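Local atomic coordinates of beta-glucoside phosphorylase BglX (Unidentified, PDB entry 5VQD), a protein that probably cleaves beta-glucosides with phosphate, releasing a glucose phosphate. Residues G283-D288 and G312-T317. Sequence-based numbering, arbitrary orientation.
Sequences GLICTD and GADMLT
With OG1 of Thr287 set between its backbone N and carbonyl carbon (chi1 71°), the hydroxyl faces the amide of Thr317, which donates to it at 3.1 Å (Thr317 N to Thr287 OG1); the same hydroxyl donates to the carbonyl O of Asp288. At the other end, Asp314 has CG anti to its carbonyl carbon (chi1 -58°), which carries the carboxylate across to the opposing backbone. There Asp314 OD2 accepts Ile285 N at 3.0 Å in an almost straight bond, on the anti side and somewhat out of the carboxylate plane, while Asp314 N donates to Ile285 O from above the carbonyl plane. This buried carboxylate also forms salt bridges, OD2 with Arg276 and OD1 with Arg342, which probably balance its charge. Segments 284-287 and 315-317 are neighbouring parallel strands of the family 3 TIM barrel, joined by a beta-alpha-beta crossover through helix 301-310, and paired by Thr287 N to Met315 O at 2.9 Å. Cys286 and Met315 lie on one face of the sheet, CB to CB 3.8 Å. Were Thr287 an alanine, the Thr317 amide would probably lose its acceptor and the Asp288 carbonyl its donor, with a gap left beside Ala313 CB, which Thr287 CG2 touches at 3.9 Å. Leu284 CD2 lies against Asp314 CB at 3.5 Å.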
loop_
_atom_site.group_PDB
_atom_site.type_symbol
_atom_site.label_atom_id
_atom_site.label_comp_id
_atom_site.label_asym_id
_atom_site.label_seq_id
_atom_site.Cartn_x
_atom_site.Cartn_y
_atom_site.Cartn_z
ATOM N N GLY A 283 9.249 -18.095 -5.285
ATOM C CA GLY A 283 9.286 -17.505 -3.965
ATOM C C GLY A 283 8.103 -17.910 -3.107
ATOM O O GLY A 283 7.345 -18.830 -3.419
ATOM N N LEU A 284 7.948 -17.187 -2.003
ATOM C CA LEU A 284 6.928 -17.485 -1.006
ATOM C C LEU A 284 5.611 -16.825 -1.396
ATOM O O LEU A 284 5.565 -15.613 -1.638
ATOM C CB LEU A 284 7.390 -16.993 0.369
ATOM C CG LEU A 284 6.717 -17.499 1.654
ATOM C CD1 LEU A 284 5.308 -16.946 1.817
ATOM C CD2 LEU A 284 6.710 -19.018 1.711
ATOM N N ILE A 285 4.545 -17.622 -1.461
ATOM C CA ILE A 285 3.196 -17.117 -1.697
ATOM C C ILE A 285 2.458 -17.075 -0.366
ATOM O O ILE A 285 2.431 -18.067 0.374
ATOM C CB ILE A 285 2.432 -17.984 -2.713
ATOM C CG1 ILE A 285 3.154 -18.002 -4.065
ATOM C CG2 ILE A 285 1.005 -17.459 -2.887
ATOM C CD1 ILE A 285 2.554 -18.964 -5.080
ATOM N N CYS A 286 1.858 -15.929 -0.061
ATOM C CA CYS A 286 0.968 -15.795 1.079
ATOM C C CYS A 286 -0.344 -15.194 0.602
ATOM O O CYS A 286 -0.390 -14.489 -0.409
ATOM C CB CYS A 286 1.578 -14.917 2.183
ATOM S SG CYS A 286 1.748 -13.172 1.735
ATOM N N THR A 287 -1.417 -15.494 1.325
ATOM C CA THR A 287 -2.698 -14.888 1.016
ATOM C C THR A 287 -2.748 -13.470 1.571
ATOM O O THR A 287 -1.988 -13.101 2.472
ATOM C CB THR A 287 -3.852 -15.702 1.606
ATOM O OG1 THR A 287 -3.864 -15.559 3.033
ATOM C CG2 THR A 287 -3.720 -17.177 1.250
ATOM N N ASP A 288 -3.651 -12.669 1.015
ATOM C CA ASP A 288 -4.045 -11.450 1.696
ATOM C C ASP A 288 -4.858 -11.814 2.938
ATOM O O ASP A 288 -5.189 -12.980 3.171
ATOM C CB ASP A 288 -4.838 -10.541 0.758
ATOM C CG ASP A 288 -4.740 -9.078 1.145
ATOM O OD1 ASP A 288 -4.489 -8.792 2.334
ATOM O OD2 ASP A 288 -4.907 -8.217 0.257
ATOM N N GLY A 312 -1.848 -23.757 -3.692
ATOM C CA GLY A 312 -0.612 -23.093 -4.062
ATOM C C GLY A 312 -0.061 -22.109 -3.051
ATOM O O GLY A 312 1.125 -21.772 -3.103
ATOM N N ALA A 313 -0.897 -21.629 -2.138
ATOM C CA ALA A 313 -0.429 -20.668 -1.150
ATOM C C ALA A 313 0.428 -21.361 -0.099
ATOM O O ALA A 313 0.134 -22.478 0.332
ATOM C CB ALA A 313 -1.610 -19.968 -0.478
ATOM N N ASP A 314 1.498 -20.685 0.313
ATOM C CA ASP A 314 2.356 -21.192 1.373
ATOM C C ASP A 314 1.956 -20.688 2.750
ATOM O O ASP A 314 2.309 -21.322 3.750
ATOM C CB ASP A 314 3.813 -20.801 1.110
ATOM C CG ASP A 314 4.320 -21.309 -0.219
ATOM O OD1 ASP A 314 4.100 -22.501 -0.522
ATOM O OD2 ASP A 314 4.931 -20.512 -0.964
ATOM N N MET A 315 1.222 -19.581 2.832
ATOM C CA MET A 315 0.966 -18.942 4.112
ATOM C C MET A 315 -0.406 -18.282 4.111
ATOM O O MET A 315 -0.803 -17.651 3.128
ATOM C CB MET A 315 2.054 -17.906 4.415
ATOM C CG MET A 315 1.977 -17.301 5.807
ATOM S SD MET A 315 3.427 -16.313 6.227
ATOM C CE MET A 315 4.697 -17.563 6.207
ATOM N N LEU A 316 -1.120 -18.440 5.221
ATOM C CA LEU A 316 -2.377 -17.745 5.464
ATOM C C LEU A 316 -2.102 -16.514 6.316
ATOM O O LEU A 316 -1.448 -16.612 7.360
ATOM C CB LEU A 316 -3.379 -18.661 6.168
ATOM C CG LEU A 316 -3.876 -19.850 5.346
ATOM C CD1 LEU A 316 -4.325 -20.982 6.257
ATOM C CD2 LEU A 316 -5.008 -19.420 4.428
ATOM N N THR A 317 -2.599 -15.363 5.872
ATOM C CA THR A 317 -2.356 -14.093 6.548
ATOM C C THR A 317 -3.519 -13.802 7.492
ATOM O O THR A 317 -4.611 -13.436 7.048
ATOM C CB THR A 317 -2.175 -12.971 5.529
ATOM O OG1 THR A 317 -1.095 -13.302 4.646
ATOM C CG2 THR A 317 -1.867 -11.645 6.222
#